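Long-range contacts in iron transport multicopper oxidase FET3 (Saccharomyces cerevisiae, PDB 1ZPU), which oxidises ferrous to ferric iron with four copper ions, reducing dioxygen to water, for high-affinity iron uptake in yeast, and also oxidises cuprous ions: residues A[6-11]-A[26-31]; A[48-53]-A[83-88]; A[186-191]-A[240-245]; A[211-216]-A[235-240]. All coordinates share one frame; numbering follows the deposited sequence.

Interaction 1: A[6-11]-A[26-31]; sequences NWTTGW and TCNGQF. With NAG (2-acetamido-2-deoxy-beta-D-glucopyranose), chain B.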
# COMPACT_ATOMS: atom_id res chain seq x y z
N ASN A 6 -23.52 2.38 0.64
CA ASN A 6 -23.82 1.87 -0.67
C ASN A 6 -23.10 2.67 -1.75
O ASN A 6 -23.50 3.78 -2.10
CB ASN A 6 -25.31 1.81 -0.94
CG ASN A 6 -25.61 1.38 -2.35
OD1 ASN A 6 -24.89 0.55 -2.94
ND2 ASN A 6 -26.63 1.97 -2.94
N TRP A 7 -22.02 2.09 -2.28
CA TRP A 7 -21.19 2.76 -3.27
C TRP A 7 -21.15 2.07 -4.61
O TRP A 7 -20.94 0.86 -4.69
CB TRP A 7 -19.76 2.86 -2.79
CG TRP A 7 -19.56 3.64 -1.56
CD1 TRP A 7 -20.39 4.57 -1.04
CD2 TRP A 7 -18.42 3.58 -0.72
NE1 TRP A 7 -19.84 5.08 0.11
CE2 TRP A 7 -18.63 4.49 0.33
CE3 TRP A 7 -17.23 2.84 -0.74
CZ2 TRP A 7 -17.70 4.68 1.35
CZ3 TRP A 7 -16.30 3.02 0.29
CH2 TRP A 7 -16.54 3.94 1.31
N THR A 8 -21.31 2.87 -5.66
CA THR A 8 -21.27 2.39 -7.04
C THR A 8 -20.18 3.10 -7.83
O THR A 8 -20.15 4.34 -7.90
CB THR A 8 -22.63 2.59 -7.74
OG1 THR A 8 -23.64 1.91 -7.00
CG2 THR A 8 -22.57 2.07 -9.15
N THR A 9 -19.30 2.31 -8.43
CA THR A 9 -18.23 2.82 -9.28
C THR A 9 -18.79 3.37 -10.57
O THR A 9 -19.82 2.91 -11.07
CB THR A 9 -17.21 1.74 -9.67
OG1 THR A 9 -17.89 0.66 -10.31
CG2 THR A 9 -16.46 1.21 -8.46
N GLY A 10 -18.10 4.38 -11.10
CA GLY A 10 -18.47 4.98 -12.37
C GLY A 10 -17.36 5.83 -12.94
O GLY A 10 -16.33 6.00 -12.30
N TRP A 11 -17.58 6.36 -14.13
CA TRP A 11 -16.63 7.25 -14.78
C TRP A 11 -17.25 8.61 -15.03
O TRP A 11 -18.37 8.70 -15.52
CB TRP A 11 -16.16 6.66 -16.11
CG TRP A 11 -15.25 5.48 -15.99
CD1 TRP A 11 -15.59 4.17 -16.13
CD2 TRP A 11 -13.84 5.50 -15.70
NE1 TRP A 11 -14.49 3.37 -15.95
CE2 TRP A 11 -13.40 4.16 -15.68
CE3 TRP A 11 -12.92 6.53 -15.45
CZ2 TRP A 11 -12.06 3.80 -15.42
CZ3 TRP A 11 -11.58 6.18 -15.19
CH2 TRP A 11 -11.17 4.82 -15.18
N THR A 26 -15.64 7.57 -10.17
CA THR A 26 -16.52 8.20 -9.21
C THR A 26 -17.17 7.21 -8.24
O THR A 26 -17.24 6.03 -8.53
CB THR A 26 -17.60 8.99 -9.94
OG1 THR A 26 -18.21 8.16 -10.93
CG2 THR A 26 -16.97 10.19 -10.63
N CYS A 27 -17.63 7.72 -7.11
CA CYS A 27 -18.43 6.97 -6.17
C CYS A 27 -19.83 7.57 -6.15
O CYS A 27 -20.01 8.71 -5.71
CB CYS A 27 -17.80 7.07 -4.78
SG CYS A 27 -18.80 6.37 -3.46
N ASN A 28 -20.82 6.81 -6.62
CA ASN A 28 -22.21 7.32 -6.77
C ASN A 28 -22.27 8.64 -7.53
O ASN A 28 -23.03 9.54 -7.17
CB ASN A 28 -22.90 7.46 -5.41
CG ASN A 28 -22.97 6.16 -4.65
OD1 ASN A 28 -22.82 5.07 -5.21
ND2 ASN A 28 -23.22 6.26 -3.36
N GLY A 29 -21.46 8.77 -8.57
CA GLY A 29 -21.37 10.01 -9.32
C GLY A 29 -20.52 11.11 -8.71
O GLY A 29 -20.39 12.17 -9.32
N GLN A 30 -19.94 10.87 -7.54
CA GLN A 30 -19.19 11.92 -6.83
C GLN A 30 -17.69 11.69 -6.83
O GLN A 30 -17.22 10.56 -6.84
CB GLN A 30 -19.69 12.07 -5.39
CG GLN A 30 -21.19 12.01 -5.26
CD GLN A 30 -21.87 13.09 -6.08
OE1 GLN A 30 -22.76 12.81 -6.89
NE2 GLN A 30 -21.46 14.34 -5.87
N PHE A 31 -16.94 12.79 -6.81
CA PHE A 31 -15.50 12.74 -6.70
C PHE A 31 -15.06 13.91 -5.87
O PHE A 31 -15.54 15.02 -6.10
CB PHE A 31 -14.85 12.83 -8.07
CG PHE A 31 -13.40 12.47 -8.07
CD1 PHE A 31 -13.00 11.15 -8.20
CD2 PHE A 31 -12.43 13.46 -7.91
CE1 PHE A 31 -11.67 10.80 -8.18
CE2 PHE A 31 -11.10 13.13 -7.88
CZ PHE A 31 -10.71 11.80 -8.02
C1 NAG B . -27.78 1.13 -3.12
C2 NAG B . -28.45 -0.24 -2.90
C3 NAG B . -29.36 -0.74 -4.06
C4 NAG B . -29.98 0.38 -4.90
C5 NAG B . -28.95 1.49 -5.07
C6 NAG B . -29.40 2.64 -5.97
C7 NAG B . -27.68 -2.35 -1.89
C8 NAG B . -27.08 -3.62 -2.43
N2 NAG B . -27.44 -1.24 -2.60
O3 NAG B . -30.38 -1.57 -3.55
O4 NAG B . -30.37 -0.10 -6.17
O5 NAG B . -28.70 1.96 -3.77
O6 NAG B . -28.27 3.15 -6.65
O7 NAG B . -28.34 -2.35 -0.85

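Interaction 2: A[48-53]-A[83-88]; sequences LTNGMN and IAPGST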
# COMPACT_ATOMS: atom_id res chain seq x y z
N LEU A 48 -20.32 -2.64 -2.34
CA LEU A 48 -19.67 -2.09 -3.53
C LEU A 48 -20.32 -2.67 -4.77
O LEU A 48 -20.45 -3.89 -4.91
CB LEU A 48 -18.17 -2.38 -3.54
CG LEU A 48 -17.19 -1.36 -4.13
CD1 LEU A 48 -15.87 -2.03 -4.41
CD2 LEU A 48 -17.68 -0.66 -5.37
N THR A 49 -20.75 -1.80 -5.66
CA THR A 49 -21.33 -2.22 -6.92
C THR A 49 -20.47 -1.76 -8.07
O THR A 49 -20.18 -0.59 -8.22
CB THR A 49 -22.75 -1.67 -7.11
OG1 THR A 49 -23.55 -2.03 -5.98
CG2 THR A 49 -23.39 -2.25 -8.38
N ASN A 50 -20.07 -2.71 -8.90
CA ASN A 50 -19.34 -2.40 -10.12
C ASN A 50 -20.27 -1.85 -11.19
O ASN A 50 -21.02 -2.59 -11.82
CB ASN A 50 -18.63 -3.66 -10.64
CG ASN A 50 -17.66 -3.36 -11.76
OD1 ASN A 50 -17.60 -2.23 -12.25
ND2 ASN A 50 -16.89 -4.35 -12.16
N GLY A 51 -20.22 -0.53 -11.39
CA GLY A 51 -21.03 0.12 -12.41
C GLY A 51 -20.23 0.52 -13.63
O GLY A 51 -20.71 1.26 -14.48
N MET A 52 -18.99 0.04 -13.69
CA MET A 52 -18.11 0.28 -14.83
C MET A 52 -18.40 -0.73 -15.92
O MET A 52 -18.75 -1.87 -15.63
CB MET A 52 -16.64 0.21 -14.43
CG MET A 52 -16.13 1.46 -13.81
SD MET A 52 -14.69 1.18 -12.74
CE MET A 52 -15.13 -0.38 -11.96
N ASN A 53 -18.25 -0.31 -17.18
CA ASN A 53 -18.79 -1.08 -18.30
C ASN A 53 -18.02 -2.34 -18.70
O ASN A 53 -18.57 -3.25 -19.32
CB ASN A 53 -18.92 -0.18 -19.53
CG ASN A 53 -20.05 -0.60 -20.43
OD1 ASN A 53 -21.21 -0.59 -20.02
ND2 ASN A 53 -19.72 -0.96 -21.67
N ILE A 83 -14.85 -8.44 -8.85
CA ILE A 83 -16.23 -8.00 -8.99
C ILE A 83 -16.54 -7.64 -10.44
O ILE A 83 -16.01 -6.67 -10.97
CB ILE A 83 -16.60 -6.81 -8.09
CG1 ILE A 83 -16.24 -7.09 -6.64
CG2 ILE A 83 -18.09 -6.49 -8.19
CD1 ILE A 83 -15.98 -5.83 -5.85
N ALA A 84 -17.39 -8.45 -11.06
CA ALA A 84 -17.79 -8.25 -12.45
C ALA A 84 -18.76 -7.07 -12.60
O ALA A 84 -19.50 -6.76 -11.67
CB ALA A 84 -18.44 -9.52 -13.00
N PRO A 85 -18.75 -6.41 -13.78
CA PRO A 85 -19.73 -5.36 -14.06
C PRO A 85 -21.16 -5.80 -13.74
O PRO A 85 -21.59 -6.86 -14.19
CB PRO A 85 -19.56 -5.11 -15.56
CG PRO A 85 -18.15 -5.46 -15.84
CD PRO A 85 -17.80 -6.58 -14.89
N GLY A 86 -21.88 -4.99 -12.97
CA GLY A 86 -23.24 -5.28 -12.56
C GLY A 86 -23.36 -5.90 -11.18
O GLY A 86 -24.40 -5.77 -10.53
N SER A 87 -22.29 -6.56 -10.73
CA SER A 87 -22.30 -7.29 -9.47
C SER A 87 -22.04 -6.40 -8.25
O SER A 87 -21.48 -5.31 -8.35
CB SER A 87 -21.33 -8.46 -9.52
OG SER A 87 -21.79 -9.46 -10.42
N THR A 88 -22.47 -6.88 -7.09
CA THR A 88 -22.36 -6.16 -5.83
C THR A 88 -21.70 -7.06 -4.79
O THR A 88 -22.24 -8.10 -4.43
CB THR A 88 -23.75 -5.77 -5.27
OG1 THR A 88 -24.46 -4.96 -6.22
CG2 THR A 88 -23.62 -5.01 -3.95

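Interaction 3: A[186-191]-A[240-245]; sequences TTYLLR and VHTKND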
# COMPACT_ATOMS: atom_id res chain seq x y z
N THR A 186 -2.31 26.95 18.04
CA THR A 186 -3.19 25.79 18.05
C THR A 186 -2.39 24.55 17.64
O THR A 186 -1.55 24.60 16.75
CB THR A 186 -4.42 26.00 17.14
OG1 THR A 186 -5.13 27.17 17.57
CG2 THR A 186 -5.36 24.82 17.20
N THR A 187 -2.63 23.46 18.35
CA THR A 187 -2.00 22.20 18.01
C THR A 187 -2.94 21.42 17.10
O THR A 187 -4.07 21.09 17.49
CB THR A 187 -1.68 21.35 19.26
OG1 THR A 187 -0.71 22.03 20.07
CG2 THR A 187 -1.13 19.98 18.87
N TYR A 188 -2.48 21.12 15.89
CA TYR A 188 -3.24 20.34 14.92
C TYR A 188 -2.69 18.94 14.83
O TYR A 188 -1.47 18.74 14.76
CB TYR A 188 -3.18 20.99 13.54
CG TYR A 188 -4.03 22.23 13.42
CD1 TYR A 188 -3.55 23.47 13.86
CD2 TYR A 188 -5.31 22.16 12.88
CE1 TYR A 188 -4.35 24.62 13.75
CE2 TYR A 188 -6.11 23.30 12.77
CZ TYR A 188 -5.63 24.52 13.20
OH TYR A 188 -6.41 25.64 13.09
N LEU A 189 -3.59 17.96 14.83
CA LEU A 189 -3.21 16.60 14.45
C LEU A 189 -3.36 16.47 12.92
O LEU A 189 -4.46 16.54 12.37
CB LEU A 189 -4.04 15.55 15.20
CG LEU A 189 -3.59 14.09 15.06
CD1 LEU A 189 -2.41 13.80 15.96
CD2 LEU A 189 -4.72 13.13 15.36
N LEU A 190 -2.23 16.31 12.25
CA LEU A 190 -2.20 16.29 10.82
C LEU A 190 -1.86 14.88 10.35
O LEU A 190 -0.75 14.39 10.59
CB LEU A 190 -1.15 17.32 10.35
CG LEU A 190 -1.17 17.88 8.94
CD1 LEU A 190 -0.08 18.91 8.79
CD2 LEU A 190 -0.96 16.79 7.93
N ARG A 191 -2.81 14.23 9.69
CA ARG A 191 -2.60 12.90 9.11
C ARG A 191 -2.11 13.03 7.69
O ARG A 191 -2.87 13.39 6.79
CB ARG A 191 -3.89 12.08 9.11
CG ARG A 191 -4.59 11.97 10.44
CD ARG A 191 -6.01 11.52 10.19
NE ARG A 191 -6.90 11.95 11.26
CZ ARG A 191 -7.11 11.24 12.37
NH1 ARG A 191 -6.51 10.04 12.52
NH2 ARG A 191 -7.92 11.70 13.31
N VAL A 240 1.38 19.46 14.73
CA VAL A 240 1.90 20.74 14.27
C VAL A 240 1.31 21.83 15.14
O VAL A 240 0.09 21.93 15.25
CB VAL A 240 1.54 21.00 12.78
CG1 VAL A 240 1.86 22.42 12.38
CG2 VAL A 240 2.29 20.03 11.87
N HIS A 241 2.17 22.63 15.76
CA HIS A 241 1.69 23.73 16.58
C HIS A 241 1.93 25.05 15.87
O HIS A 241 3.06 25.38 15.48
CB HIS A 241 2.32 23.71 17.98
CG HIS A 241 1.65 24.64 18.96
ND1 HIS A 241 0.37 24.43 19.43
CD2 HIS A 241 2.10 25.76 19.58
CE1 HIS A 241 0.05 25.40 20.28
NE2 HIS A 241 1.08 26.21 20.39
N THR A 242 0.84 25.81 15.71
CA THR A 242 0.85 27.06 14.96
C THR A 242 1.40 28.22 15.79
O THR A 242 1.36 28.19 17.02
CB THR A 242 -0.57 27.38 14.40
OG1 THR A 242 -1.48 27.58 15.48
CG2 THR A 242 -1.08 26.23 13.53
N LYS A 243 1.90 29.24 15.08
CA LYS A 243 2.55 30.40 15.67
C LYS A 243 1.55 31.39 16.24
O LYS A 243 0.35 31.28 15.99
CB LYS A 243 3.39 31.10 14.60
CG LYS A 243 4.20 30.15 13.76
CD LYS A 243 5.52 30.74 13.28
CE LYS A 243 6.39 29.61 12.71
NZ LYS A 243 7.85 29.92 12.58
N ASN A 244 2.04 32.37 17.01
CA ASN A 244 1.18 33.39 17.61
C ASN A 244 0.77 34.51 16.65
O ASN A 244 -0.25 35.16 16.87
CB ASN A 244 1.80 33.94 18.89
CG ASN A 244 1.74 32.95 20.03
OD1 ASN A 244 1.20 31.85 19.87
ND2 ASN A 244 2.28 33.32 21.19
N ASP A 245 1.56 34.72 15.60
CA ASP A 245 1.27 35.77 14.62
C ASP A 245 0.32 35.36 13.50
O ASP A 245 0.51 34.33 12.83
CB ASP A 245 2.57 36.28 14.02
CG ASP A 245 3.43 37.00 15.02
OD1 ASP A 245 4.65 36.73 15.03
OD2 ASP A 245 2.89 37.83 15.80

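Interaction 4: A[211-216]-A[235-240]; sequences TVVEID and RYTVLV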
# COMPACT_ATOMS: atom_id res chain seq x y z
N THR A 211 5.95 16.96 14.65
CA THR A 211 6.18 15.95 15.68
C THR A 211 5.47 14.67 15.31
O THR A 211 4.24 14.58 15.38
CB THR A 211 5.70 16.41 17.05
OG1 THR A 211 6.17 17.75 17.28
CG2 THR A 211 6.24 15.48 18.13
N VAL A 212 6.24 13.67 14.91
CA VAL A 212 5.67 12.42 14.45
C VAL A 212 5.13 11.66 15.64
O VAL A 212 5.84 11.43 16.61
CB VAL A 212 6.67 11.59 13.58
CG1 VAL A 212 6.09 10.26 13.20
CG2 VAL A 212 7.01 12.35 12.33
N VAL A 213 3.84 11.31 15.58
CA VAL A 213 3.18 10.59 16.68
C VAL A 213 2.55 9.26 16.28
O VAL A 213 2.09 8.51 17.13
CB VAL A 213 2.13 11.45 17.42
CG1 VAL A 213 2.79 12.65 18.04
CG2 VAL A 213 1.00 11.85 16.50
N GLU A 214 2.55 8.95 14.98
CA GLU A 214 2.03 7.68 14.50
C GLU A 214 2.57 7.38 13.10
O GLU A 214 2.66 8.28 12.25
CB GLU A 214 0.50 7.70 14.49
CG GLU A 214 -0.15 6.36 14.13
CD GLU A 214 -1.35 6.51 13.17
OE1 GLU A 214 -2.42 6.96 13.63
OE2 GLU A 214 -1.21 6.15 11.96
N ILE A 215 2.94 6.13 12.86
CA ILE A 215 3.14 5.65 11.49
C ILE A 215 2.32 4.38 11.24
O ILE A 215 2.27 3.49 12.10
CB ILE A 215 4.64 5.41 11.14
CG1 ILE A 215 5.28 4.41 12.12
CG2 ILE A 215 5.40 6.72 11.09
CD1 ILE A 215 6.58 3.86 11.63
N ASP A 216 1.67 4.31 10.08
CA ASP A 216 0.89 3.14 9.66
C ASP A 216 0.04 2.54 10.79
O ASP A 216 0.08 1.32 11.02
CB ASP A 216 1.80 2.04 9.07
CG ASP A 216 2.59 2.50 7.83
OD1 ASP A 216 3.30 1.66 7.23
OD2 ASP A 216 2.52 3.70 7.47
N ARG A 235 1.57 6.13 6.04
CA ARG A 235 0.93 7.22 6.73
C ARG A 235 1.85 7.72 7.82
O ARG A 235 2.35 6.92 8.62
CB ARG A 235 -0.38 6.74 7.37
CG ARG A 235 -1.46 6.37 6.39
CD ARG A 235 -1.29 4.95 5.85
NE ARG A 235 -1.73 3.95 6.80
CZ ARG A 235 -1.24 2.72 6.90
NH1 ARG A 235 -0.27 2.31 6.10
NH2 ARG A 235 -1.71 1.89 7.83
N TYR A 236 2.11 9.02 7.85
CA TYR A 236 2.71 9.64 9.03
C TYR A 236 1.66 10.55 9.60
O TYR A 236 1.13 11.39 8.89
CB TYR A 236 3.99 10.45 8.71
CG TYR A 236 5.21 9.63 8.35
CD1 TYR A 236 6.33 9.58 9.19
CD2 TYR A 236 5.25 8.91 7.16
CE1 TYR A 236 7.45 8.80 8.83
CE2 TYR A 236 6.34 8.15 6.79
CZ TYR A 236 7.44 8.09 7.61
OH TYR A 236 8.48 7.32 7.18
N THR A 237 1.34 10.36 10.87
CA THR A 237 0.51 11.30 11.61
C THR A 237 1.42 12.17 12.48
O THR A 237 2.32 11.68 13.17
CB THR A 237 -0.54 10.60 12.47
OG1 THR A 237 -1.33 9.72 11.66
CG2 THR A 237 -1.45 11.62 13.14
N VAL A 238 1.15 13.47 12.45
CA VAL A 238 2.09 14.47 12.87
C VAL A 238 1.36 15.57 13.64
O VAL A 238 0.26 16.00 13.25
CB VAL A 238 2.82 15.01 11.60
CG1 VAL A 238 2.98 16.51 11.62
CG2 VAL A 238 4.14 14.29 11.38
N LEU A 239 1.94 15.98 14.76
CA LEU A 239 1.47 17.15 15.49
C LEU A 239 2.16 18.39 14.93
O LEU A 239 3.36 18.37 14.68
CB LEU A 239 1.80 17.01 16.99
CG LEU A 239 1.06 16.03 17.90
CD1 LEU A 239 1.84 15.83 19.18
CD2 LEU A 239 -0.34 16.52 18.22
N VAL A 240 1.38 19.46 14.73
CA VAL A 240 1.90 20.74 14.27
C VAL A 240 1.31 21.83 15.14
O VAL A 240 0.09 21.93 15.25
CB VAL A 240 1.54 21.00 12.78
CG1 VAL A 240 1.86 22.42 12.38
CG2 VAL A 240 2.29 20.03 11.87

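Interaction 1: A[6-11]-A[26-31]
Trp-7 and Cys-27 meet across a beta hairpin, strands 2-14 and 22-27, in the first cupredoxin domain, with 22-27 the outermost strand of its sheet. The cysteine sulfur rides over one face of the indole: SG stands 3.6 Å from the centroid of the five-membered ring, 24° off its normal and shifted toward the rim, a sulfur-aromatic contact. Cys-27 lays its sulfur on the ring because SG is turned away from the backbone N (chi1 172°). Further out, the Trp-7 ring meets that of Tyr-104.

Asn-28 approaches the same indole quite differently, from its edge, with amide and ring planes 68° apart. Its amide extends the pairing of the hairpin beyond the last strand residue. ND2 gives a hydrogen bond to Asn-6 O at 2.8 Å, nearly straight and lying in the plane of both the carbonyl and the amide, while OD1 takes the Thr-8 N-H at 2.7 Å, with that donor tilted from the carbonyl plane. Since Asn-28 N also bonds to Thr-8 O, one residue grips three backbone groups of the opposite strand and its amide is fixed in rotation. The chain reverses here in a type I' turn, Cys-27 to Gln-30, of which Asn-28 is the second residue.

Toward the other end, Thr-26 N reaches Gly-10 O at 2.7 Å. Asn-6 carries a glycan: its ND2 is bonded covalently to C1 of NAG, 1.4 Å away.

Interaction 2: A[48-53]-A[83-88]
Asn-50 is driven into the backbone of the 83-88 turn, and it carries the tight half of this contact in the first cupredoxin domain. Its CG lies anti to the backbone N (chi1 -170°), which sends the amide across to the loop: ND2 donates to Ile-83 O at 2.8 Å, coming from above that carbonyl's plane, and also to Thr-55 O. The other end of the amide turns back on its own chain, OD1 accepting from Met-52 N at 3.0 Å, an Asx turn. Both ends being held, the amide can hardly rotate. The main chain of the same residue makes two hydrogen bonds, Asn-50 N to Ser-87 O at 3.0 Å and Gly-86 N to Asn-50 O at 2.8 Å, both to the type II turn Ala-84 to Ser-87. On the buried side Leu-48 CD1 and Ile-83 CD1 touch at 4.1 Å, their side chains at about a right angle.

The solvent side is looser: Pro-85 merely leans its CB on Met-52 O at 3.3 Å. Thr-49 and Thr-88, partly exposed, are nonetheless bonded, their OG1 atoms sharing a hydrogen bond of 3.1 Å, with a glycan sugar against Thr-88.

In the sheet, strand 43-49 runs between strands 2-14 and 88-94, and here the last two residues of 43-49 meet the start of 88-94, with Thr-88 O hydrogen-bonded to Asn-495 of helix 494-502.

Interaction 3: A[186-191]-A[240-245]
Two neighbouring antiparallel strands of the second cupredoxin domain, 187-194 and 235-241, run side by side, and Thr-187 and His-241 face each other near the end of the pairing. They form a non-hydrogen-bonded pair whose side chains bond instead: OG1 of Thr-187 and ND1 of His-241 are 2.7 Å apart, either able to donate. The two side chains cross at about a right angle; with CG anti to the backbone N (chi1 -168°) the imidazole brings ND1 to Thr-187. Its far nitrogen, NE2, is taken by Asp-185.

Next to it, Tyr-188 and Val-240 make the hydrogen-bonded pair, Tyr-188 N to Val-240 O at 2.8 Å and almost straight. Past the end of the strand, Thr-242 prolongs the pairing with its side chain. OG1 accepts from Thr-186 N at 2.8 Å and is also hydrogen-bonded to Gln-183 O, while Thr-242 N bonds to Thr-186 O at 2.9 Å. The methyl CG2 lies 3.7 Å from CE1 of Tyr-188. A valine in place of Thr-242 would probably leave Thr-186 N and Gln-183 O without their shared partner, so that the start of the 186-191 segment would be less firmly tied down.

Tyr-188 also meets Trp-180 edge-to-face, and its OH is hydrogen-bonded to Gln-183 N. In the sheet, strand 187-194 lies between 235-241 and 133-142, and strand 210-215 follows on the far side of 235-241.

Interaction 4: A[211-216]-A[235-240]
Ile-215 lays its CG2 methyl over one face of the Tyr-236 ring, 3.9 Å from the centroid, a CH-pi contact between two side chains that run side by side. They belong to the antiparallel pair 211-215 and 235-240 in the second cupredoxin domain. On the same face of the sheet Val-212 CG2 meets Val-238 CG2 at 3.6 Å, and Val-212 CG1 lies near Tyr-236 CD1.

A classic beta bulge shifts the register by one: Val-213 and Glu-214 both face Thr-237, whose O accepts from both of their N-H groups, at 2.9 and 3.3 Å. The extra residue makes a bump, and Val-213 uses it to press CG1 on Leu-239 CD1 at 3.5 Å, the two crossing at about a right angle.

At the end, Asp-216 OD2 accepts a hydrogen bond from Arg-235 N at 3.0 Å, nearly straight. The guanidinium of Arg-235 folds back, bent at chi2 and chi3, to stack on the carboxylate, planes 9° apart; OD2 forms a salt bridge to NH1 by charge alone. OD2 also pairs with Arg-436, and Arg-235 NH2 with Asp-437, both salt bridges. With alanine in place of Asp-216, Arg-235 N and Arg-436 would probably lose their acceptor and the guanidinium the carboxylate it stacks on. The side chain of Arg-235 is about 3 Å from that of His-62, a type 3 copper ligand.

Strand 235-241 is flanked by 210-215 and 187-194, and 218-225 closes the sheet beyond 210-215.

From the N terminus, interaction 1 closes first, joining strands 2-14 and 22-27 as a hairpin. Interaction 2 then ties the end of strand 43-49 to the loop leading into 88-94. The two are in series and lean on each other, since 2-14 and 43-49 are adjacent in one sheet: Thr-9 OG1 bonds to Gly-51 N. The chain then enters the second cupredoxin domain, where interaction 3 closes a long loop from 186-191 to 240-245, and interaction 4 lies within that loop. Both use strand 235-241, with Val-240 common to them, and so join 187-194 and 210-215 through one central strand. The two pairs lie in different domains, without touching.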